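Local coordinates for carbon dioxide concentrating mechanism protein (Gloeobacter violaceus, PDB 4JW0) that probably forms the pentameric vertices of the carboxysome shell, the polyhedral compartment in which cyanobacteria sequester RuBisCO, at residues P17-V22 against K71-A76; L25-I30 against E53-S58; V47-D52 against I79-T84. All coordinates share one frame; numbering follows the deposited sequence.

Contact 1. Residues P17-V22 against K71-A76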
loop_
_atom_site.group_PDB
_atom_site.type_symbol
_atom_site.label_atom_id
_atom_site.label_comp_id
_atom_site.label_asym_id
_atom_site.label_seq_id
_atom_site.Cartn_x
_atom_site.Cartn_y
_atom_site.Cartn_z
ATOM N N PRO A 17 -14.088 17.587 -9.675
ATOM C CA PRO A 17 -13.726 19.011 -9.718
ATOM C C PRO A 17 -12.478 19.372 -8.909
ATOM O O PRO A 17 -11.771 20.312 -9.273
ATOM C CB PRO A 17 -14.967 19.715 -9.142
ATOM C CG PRO A 17 -15.764 18.642 -8.469
ATOM C CD PRO A 17 -15.477 17.388 -9.226
ATOM N N SER A 18 -12.210 18.643 -7.831
ATOM C CA SER A 18 -11.037 18.911 -7.012
ATOM C C SER A 18 -9.732 18.670 -7.768
ATOM O O SER A 18 -8.668 19.104 -7.327
ATOM C CB SER A 18 -11.060 18.047 -5.755
ATOM O OG SER A 18 -11.136 16.671 -6.083
ATOM N N MET A 19 -9.811 17.982 -8.902
ATOM C CA MET A 19 -8.611 17.639 -9.670
ATOM C C MET A 19 -8.288 18.626 -10.791
ATOM O O MET A 19 -7.313 18.447 -11.521
ATOM C CB MET A 19 -8.751 16.230 -10.242
ATOM C CG MET A 19 -8.805 15.139 -9.178
ATOM S SD MET A 19 -7.355 15.136 -8.110
ATOM C CE MET A 19 -6.080 14.887 -9.347
ATOM N N VAL A 20 -9.094 19.672 -10.931
ATOM C CA VAL A 20 -8.825 20.682 -11.945
ATOM C C VAL A 20 -7.479 21.351 -11.684
ATOM O O VAL A 20 -7.167 21.708 -10.551
ATOM C CB VAL A 20 -9.930 21.751 -11.987
ATOM C CG1 VAL A 20 -9.512 22.915 -12.873
ATOM C CG2 VAL A 20 -11.230 21.141 -12.475
ATOM N N GLY A 21 -6.685 21.503 -12.740
ATOM C CA GLY A 21 -5.399 22.168 -12.645
ATOM C C GLY A 21 -4.232 21.208 -12.502
ATOM O O GLY A 21 -3.071 21.592 -12.667
ATOM N N VAL A 22 -4.535 19.955 -12.189
ATOM C CA VAL A 22 -3.497 18.969 -11.923
ATOM C C VAL A 22 -2.975 18.363 -13.221
ATOM O O VAL A 22 -3.748 17.892 -14.047
ATOM C CB VAL A 22 -4.033 17.848 -11.025
ATOM C CG1 VAL A 22 -2.941 16.832 -10.731
ATOM C CG2 VAL A 22 -4.595 18.429 -9.737
ATOM N N LYS A 71 -7.000 18.101 0.053
ATOM C CA LYS A 71 -8.268 17.387 -0.057
ATOM C C LYS A 71 -8.503 16.845 -1.464
ATOM O O LYS A 71 -9.643 16.621 -1.863
ATOM C CB LYS A 71 -9.430 18.296 0.359
ATOM C CG LYS A 71 -9.552 18.508 1.861
ATOM C CD LYS A 71 -10.866 19.199 2.215
ATOM C CE LYS A 71 -11.278 18.928 3.655
ATOM N NZ LYS A 71 -12.579 19.574 3.999
ATOM N N ARG A 72 -7.425 16.631 -2.214
ATOM C CA ARG A 72 -7.525 16.036 -3.540
ATOM C C ARG A 72 -7.393 14.521 -3.474
ATOM O O ARG A 72 -6.579 13.999 -2.714
ATOM C CB ARG A 72 -6.438 16.574 -4.458
ATOM C CG ARG A 72 -6.690 17.974 -4.962
ATOM C CD ARG A 72 -5.679 18.340 -6.030
ATOM N NE ARG A 72 -5.837 19.725 -6.459
ATOM C CZ ARG A 72 -4.833 20.546 -6.749
ATOM N NH1 ARG A 72 -3.573 20.139 -6.668
ATOM N NH2 ARG A 72 -5.090 21.789 -7.130
ATOM N N PRO A 73 -8.188 13.807 -4.282
ATOM C CA PRO A 73 -8.113 12.341 -4.307
ATOM C C PRO A 73 -6.938 11.839 -5.147
ATOM O O PRO A 73 -7.120 11.070 -6.095
ATOM C CB PRO A 73 -9.453 11.933 -4.926
ATOM C CG PRO A 73 -9.848 13.102 -5.771
ATOM C CD PRO A 73 -9.320 14.322 -5.076
ATOM N N VAL A 74 -5.735 12.271 -4.777
ATOM C CA VAL A 74 -4.516 11.889 -5.486
ATOM C C VAL A 74 -3.653 10.987 -4.611
ATOM O O VAL A 74 -3.532 11.210 -3.405
ATOM C CB VAL A 74 -3.680 13.120 -5.900
ATOM C CG1 VAL A 74 -4.376 13.873 -7.003
ATOM C CG2 VAL A 74 -3.421 14.034 -4.703
ATOM N N ASP A 75 -3.036 9.982 -5.228
ATOM C CA ASP A 75 -2.286 8.979 -4.478
ATOM C C ASP A 75 -0.871 8.766 -5.023
ATOM O O ASP A 75 -0.200 7.798 -4.661
ATOM C CB ASP A 75 -3.043 7.653 -4.479
ATOM C CG ASP A 75 -3.058 6.999 -5.847
ATOM O OD1 ASP A 75 -2.747 7.702 -6.833
ATOM O OD2 ASP A 75 -3.361 5.787 -5.940
ATOM N N ALA A 76 -0.427 9.662 -5.900
ATOM C CA ALA A 76 0.938 9.614 -6.407
ATOM C C ALA A 76 1.369 11.013 -6.800
ATOM O O ALA A 76 0.615 11.759 -7.427
ATOM C CB ALA A 76 1.046 8.670 -7.580
#
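Arg72 reaches across to the 3-10 turn of residues 17-19. Arg72 NE makes a weak hydrogen bond to Ser18 O, 3.0 Å away, with the N-H...O angle only 130°. Ser18 O lies at the edge of the guanidinium, near its plane. The extended Arg72 chain lays CG and CD along the same carbonyl. Val22 covers one face of the guanidinium. Its CG2 sits 3.7 Å from Arg72 CZ, off-centre over the group. Val22 CG2 is turned beside its own backbone N (CG1 at chi1 -179°), and this sets the methyl over the arginine.

The tighter part lies at Met19 and Pro73. Met19 bends at chi2 and chi3 and folds its sulfur inward. Met19 SD packs 3.7 Å from Pro73 CD. Ser18 OG comes in at the same ring, 3.1 Å from Pro73 CD. Pro73 itself is the centre of an inverse gamma turn. The outer side is looser. Val20 points away into an exposed position, and Lys71 leads its chain away from the contact. Val20 O is 4.0 Å from Arg72 NH2, oblique to the guanidinium. Met19 to Val22 form a type II beta turn, with Gly21 at its third position.

A neighbouring subunit closes on the buried side, where its Ile79 packs on Met19 and its Ser58 OG bonds Pro73 O. The contact thus joins the loop between strands 2-11 and 24-30 to the loop leading into strand 76-81, with Val22 resting on Ala44 of strand 39-44.

Contact 2. Residues L25-I30 against E53-S58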
loop_
_atom_site.group_PDB
_atom_site.type_symbol
_atom_site.label_atom_id
_atom_site.label_comp_id
_atom_site.label_asym_id
_atom_site.label_seq_id
_atom_site.Cartn_x
_atom_site.Cartn_y
_atom_site.Cartn_z
ATOM N N LEU A 25 1.323 12.940 -15.087
ATOM C CA LEU A 25 2.425 12.355 -15.845
ATOM C C LEU A 25 2.403 10.841 -15.767
ATOM O O LEU A 25 2.244 10.272 -14.696
ATOM C CB LEU A 25 3.778 12.843 -15.320
ATOM C CG LEU A 25 4.184 14.286 -15.591
ATOM C CD1 LEU A 25 5.598 14.514 -15.079
ATOM C CD2 LEU A 25 4.079 14.619 -17.066
ATOM N N LEU A 26 2.577 10.198 -16.914
ATOM C CA LEU A 26 2.779 8.763 -16.964
ATOM C C LEU A 26 4.245 8.461 -16.679
ATOM O O LEU A 26 5.131 8.879 -17.422
ATOM C CB LEU A 26 2.385 8.224 -18.337
ATOM C CG LEU A 26 2.709 6.758 -18.602
ATOM C CD1 LEU A 26 1.826 5.873 -17.747
ATOM C CD2 LEU A 26 2.541 6.441 -20.076
ATOM N N LEU A 27 4.491 7.736 -15.594
ATOM C CA LEU A 27 5.841 7.388 -15.177
ATOM C C LEU A 27 6.086 5.903 -15.358
ATOM O O LEU A 27 5.263 5.077 -14.960
ATOM C CB LEU A 27 6.058 7.726 -13.697
ATOM C CG LEU A 27 5.777 9.148 -13.209
ATOM C CD1 LEU A 27 6.110 9.249 -11.733
ATOM C CD2 LEU A 27 6.575 10.166 -14.008
ATOM N N GLN A 28 7.228 5.562 -15.942
ATOM C CA GLN A 28 7.663 4.175 -16.001
ATOM C C GLN A 28 8.637 3.889 -14.869
ATOM O O GLN A 28 9.599 4.627 -14.671
ATOM C CB GLN A 28 8.333 3.873 -17.342
ATOM C CG GLN A 28 8.866 2.462 -17.438
ATOM C CD GLN A 28 9.413 2.137 -18.818
ATOM O OE1 GLN A 28 9.838 3.023 -19.557
ATOM N NE2 GLN A 28 9.401 0.863 -19.167
ATOM N N LEU A 29 8.391 2.817 -14.126
ATOM C CA LEU A 29 9.268 2.465 -13.020
ATOM C C LEU A 29 10.656 2.099 -13.520
ATOM O O LEU A 29 10.820 1.483 -14.582
ATOM C CB LEU A 29 8.691 1.307 -12.206
ATOM C CG LEU A 29 7.670 1.647 -11.112
ATOM C CD1 LEU A 29 8.364 2.286 -9.925
ATOM C CD2 LEU A 29 6.572 2.553 -11.645
ATOM N N ILE A 30 11.650 2.502 -12.741
ATOM C CA ILE A 30 13.040 2.174 -13.000
ATOM C C ILE A 30 13.493 1.199 -11.922
ATOM O O ILE A 30 13.130 1.353 -10.749
ATOM C CB ILE A 30 13.917 3.435 -12.957
ATOM C CG1 ILE A 30 13.570 4.366 -14.122
ATOM C CG2 ILE A 30 15.395 3.072 -12.967
ATOM C CD1 ILE A 30 13.818 3.763 -15.484
ATOM N N GLU A 53 13.008 12.419 -18.320
ATOM C CA GLU A 53 13.654 12.784 -17.068
ATOM C C GLU A 53 13.372 11.737 -15.999
ATOM O O GLU A 53 12.314 11.113 -15.998
ATOM C CB GLU A 53 13.181 14.161 -16.608
ATOM C CG GLU A 53 13.697 15.299 -17.473
ATOM C CD GLU A 53 13.523 16.657 -16.822
ATOM O OE1 GLU A 53 12.373 17.084 -16.620
ATOM O OE2 GLU A 53 14.542 17.304 -16.515
ATOM N N TRP A 54 14.334 11.526 -15.106
ATOM C CA TRP A 54 14.133 10.645 -13.968
ATOM C C TRP A 54 13.559 11.459 -12.827
ATOM O O TRP A 54 14.017 12.567 -12.561
ATOM C CB TRP A 54 15.444 10.003 -13.520
ATOM C CG TRP A 54 15.880 8.829 -14.341
ATOM C CD1 TRP A 54 15.548 8.562 -15.635
ATOM C CD2 TRP A 54 16.730 7.760 -13.915
ATOM N NE1 TRP A 54 16.144 7.389 -16.041
ATOM C CE2 TRP A 54 16.878 6.881 -15.004
ATOM C CE3 TRP A 54 17.386 7.464 -12.719
ATOM C CZ2 TRP A 54 17.650 5.727 -14.932
ATOM C CZ3 TRP A 54 18.155 6.318 -12.650
ATOM C CH2 TRP A 54 18.279 5.464 -13.750
ATOM N N VAL A 55 12.556 10.912 -12.151
ATOM C CA VAL A 55 11.975 11.588 -11.004
ATOM C C VAL A 55 11.885 10.657 -9.806
ATOM O O VAL A 55 11.855 9.430 -9.949
ATOM C CB VAL A 55 10.557 12.118 -11.316
ATOM C CG1 VAL A 55 10.593 13.082 -12.481
ATOM C CG2 VAL A 55 9.602 10.961 -11.598
ATOM N N LEU A 56 11.855 11.250 -8.619
ATOM C CA LEU A 56 11.426 10.541 -7.426
ATOM C C LEU A 56 9.941 10.794 -7.269
ATOM O O LEU A 56 9.479 11.925 -7.466
ATOM C CB LEU A 56 12.141 11.059 -6.183
ATOM C CG LEU A 56 13.587 10.647 -5.934
ATOM C CD1 LEU A 56 14.089 11.383 -4.691
ATOM C CD2 LEU A 56 13.731 9.138 -5.768
ATOM N N PHE A 57 9.188 9.757 -6.923
ATOM C CA PHE A 57 7.771 9.943 -6.661
ATOM C C PHE A 57 7.332 9.154 -5.443
ATOM O O PHE A 57 7.922 8.125 -5.100
ATOM C CB PHE A 57 6.914 9.606 -7.891
ATOM C CG PHE A 57 6.834 8.138 -8.213
ATOM C CD1 PHE A 57 7.829 7.525 -8.959
ATOM C CD2 PHE A 57 5.742 7.381 -7.804
ATOM C CE1 PHE A 57 7.753 6.176 -9.274
ATOM C CE2 PHE A 57 5.660 6.030 -8.115
ATOM C CZ PHE A 57 6.669 5.428 -8.850
ATOM N N SER A 58 6.309 9.681 -4.781
ATOM C CA SER A 58 5.752 9.073 -3.587
ATOM C C SER A 58 4.338 8.632 -3.864
ATOM O O SER A 58 3.677 9.174 -4.757
ATOM C CB SER A 58 5.748 10.071 -2.435
ATOM O OG SER A 58 7.068 10.384 -2.053
#
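Leu27 lies over the ring of Phe57 in the interior of the OB fold, a small beta barrel. Strands 25-30 and 54-58 cross here at 93°, with their axes 8.8 Å apart. They meet through side chains alone. Leu27 CD1 stands 4.1 Å from the centroid of the Phe57 ring, 29° off the ring normal, a CH-pi contact over the face. The same methyl touches Val55 CG2 at 3.9 Å. Leu29 meets the Phe57 ring differently: its CD1 comes to the ring edge, in plane, 3.7 Å from CZ. Leu27 thus lies over a face and Leu29, two residues on, at the edge. With CG between the backbone N and the carbonyl carbon (chi1 72°), the Phe57 ring is turned to meet both leucines in this way.

A second shell surrounds these groups. From strand 39-44, Ala43 touches Leu27 and Glu41 touches Phe57. Gln2 of strand 2-11 touches both Leu29 and Phe57. Backbone bonds tie Leu27 to Glu41 and Leu26 to Arg7, which hold strand 24-30 between its two sheet neighbours. At the other end Trp54 stacks with Tyr93 and packs on Ile3. Tyr40 OH of a neighbouring subunit bonds Ile30 O. Ile30 closes the contact over the six-membered ring of Trp54, its CG2 4.2 Å from the centroid and 3.8 Å from CH2.

Contact 3. Residues V47-D52 against I79-T84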
loop_
_atom_site.group_PDB
_atom_site.type_symbol
_atom_site.label_atom_id
_atom_site.label_comp_id
_atom_site.label_asym_id
_atom_site.label_seq_id
_atom_site.Cartn_x
_atom_site.Cartn_y
_atom_site.Cartn_z
ATOM N N VAL A 47 6.111 19.779 -10.032
ATOM C CA VAL A 47 7.524 20.118 -10.152
ATOM C C VAL A 47 7.833 20.629 -11.559
ATOM O O VAL A 47 8.522 21.637 -11.730
ATOM C CB VAL A 47 8.416 18.912 -9.835
ATOM C CG1 VAL A 47 9.882 19.254 -10.070
ATOM C CG2 VAL A 47 8.203 18.470 -8.394
ATOM N N GLY A 48 7.312 19.934 -12.563
ATOM C CA GLY A 48 7.523 20.315 -13.949
ATOM C C GLY A 48 8.591 19.460 -14.600
ATOM O O GLY A 48 9.663 19.949 -14.944
ATOM N N ALA A 49 8.296 18.175 -14.773
ATOM C CA ALA A 49 9.257 17.237 -15.337
ATOM C C ALA A 49 8.948 16.951 -16.799
ATOM O O ALA A 49 7.791 16.784 -17.181
ATOM C CB ALA A 49 9.264 15.941 -14.538
ATOM N N GLY A 50 10.000 16.888 -17.607
ATOM C CA GLY A 50 9.865 16.640 -19.030
ATOM C C GLY A 50 10.138 15.201 -19.427
ATOM O O GLY A 50 10.634 14.392 -18.641
ATOM N N LEU A 51 9.803 14.886 -20.670
ATOM C CA LEU A 51 9.997 13.551 -21.212
ATOM C C LEU A 51 11.389 12.992 -20.932
ATOM O O LEU A 51 12.388 13.685 -21.103
ATOM C CB LEU A 51 9.769 13.584 -22.721
ATOM C CG LEU A 51 9.315 12.286 -23.373
ATOM C CD1 LEU A 51 7.825 12.067 -23.125
ATOM C CD2 LEU A 51 9.635 12.322 -24.863
ATOM N N ASP A 52 11.426 11.731 -20.502
ATOM C CA ASP A 52 12.658 10.972 -20.262
ATOM C C ASP A 52 13.453 11.383 -19.018
ATOM O O ASP A 52 14.452 10.748 -18.676
ATOM C CB ASP A 52 13.564 10.982 -21.499
ATOM C CG ASP A 52 13.034 10.095 -22.618
ATOM O OD1 ASP A 52 12.294 9.135 -22.317
ATOM O OD2 ASP A 52 13.356 10.357 -23.796
ATOM N N ILE A 79 7.950 14.316 -6.628
ATOM C CA ILE A 79 8.513 15.183 -5.601
ATOM C C ILE A 79 9.839 15.807 -6.016
ATOM O O ILE A 79 10.264 16.793 -5.420
ATOM C CB ILE A 79 8.657 14.458 -4.256
ATOM C CG1 ILE A 79 9.721 13.368 -4.331
ATOM C CG2 ILE A 79 7.307 13.890 -3.829
ATOM C CD1 ILE A 79 9.975 12.683 -3.009
ATOM N N GLY A 80 10.490 15.248 -7.031
ATOM C CA GLY A 80 11.735 15.822 -7.507
ATOM C C GLY A 80 12.254 15.249 -8.801
ATOM O O GLY A 80 12.062 14.075 -9.096
ATOM N N ILE A 81 12.922 16.097 -9.577
ATOM C CA ILE A 81 13.687 15.640 -10.724
ATOM C C ILE A 81 15.066 15.215 -10.233
ATOM O O ILE A 81 15.739 15.951 -9.508
ATOM C CB ILE A 81 13.812 16.741 -11.789
ATOM C CG1 ILE A 81 12.432 17.075 -12.350
ATOM C CG2 ILE A 81 14.764 16.298 -12.905
ATOM C CD1 ILE A 81 12.361 18.409 -13.088
ATOM N N ILE A 82 15.479 14.014 -10.612
ATOM C CA ILE A 82 16.736 13.466 -10.135
ATOM C C ILE A 82 17.904 13.974 -10.972
ATOM O O ILE A 82 17.867 13.918 -12.198
ATOM C CB ILE A 82 16.707 11.931 -10.167
ATOM C CG1 ILE A 82 15.764 11.403 -9.081
ATOM C CG2 ILE A 82 18.102 11.364 -9.970
ATOM C CD1 ILE A 82 15.430 9.939 -9.219
ATOM N N ASP A 83 18.934 14.470 -10.291
ATOM C CA ASP A 83 20.161 14.909 -10.941
ATOM C C ASP A 83 21.166 13.767 -10.992
ATOM O O ASP A 83 21.766 13.498 -12.033
ATOM C CB ASP A 83 20.768 16.098 -10.191
ATOM C CG ASP A 83 19.908 17.340 -10.274
ATOM O OD1 ASP A 83 19.226 17.527 -11.306
ATOM O OD2 ASP A 83 19.906 18.129 -9.306
ATOM N N THR A 84 21.347 13.090 -9.863
ATOM C CA THR A 84 22.280 11.971 -9.792
ATOM C C THR A 84 21.761 10.841 -8.917
ATOM O O THR A 84 21.054 11.067 -7.937
ATOM C CB THR A 84 23.637 12.406 -9.190
ATOM O OG1 THR A 84 23.414 13.033 -7.925
ATOM C CG2 THR A 84 24.359 13.375 -10.107
#
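Ile81 points its side chain at the loop of residues 47-52, where Val47 and Ala49 receive it. From CB, the branch that makes the contact is CG1, placed beside the backbone N (chi1 -64°). CG1 lies 4.0 Å from Ala49 CB and 4.1 Å from Val47 CG1. The chain then runs on to CD1 with chi2 near 163°. This tip methyl meets Val47 CG1 at 4.0 Å and Gly48 O at 3.6 Å. It also lies 4.0 Å from Ala49 CA, so it rests against the loop backbone as well as its side chains. The other Val47 methyl, CG2, reaches the backbone of the strand and sits 3.9 Å from Ile79 C. Ile79 and Gly80 form a classic beta bulge opposite Leu56.

Asp45 braces the loop: its carboxylate accepts bonds from the N-H groups of Val47, Gly48 and Ala49. On the strand side, Gly80 and Ile81 pair with a strand of a neighbouring subunit, which carries the sheet across the interface. The contact itself is mostly apolar packing, with one carbonyl oxygen against a methyl. Its fit therefore depends on shape, while Ile81 O bonds Ser12 OG of a neighbouring subunit.

Contact 2 is the core of the three, with every touching residue buried near the centre of the chain. Contacts 1 and 3 are partly buried; contact 1 joins two loops and contact 3 a loop to strand 76-81. Contact 1 lies farthest out and alone has a polar bond between its segments, a weak one, beside a methionine-proline patch. Contact 2 relies on aromatic faces and edges, and contact 3 on aliphatic groups. Contacts 2 and 3 share one sheet, since strands 54-59 and 76-81 are neighbours in it; Leu56 N lies 2.9 Å from Gly80 O, a probable hydrogen bond. Contact 1 leads into the same strand 76-81 from its other end. All three border neighbouring subunits.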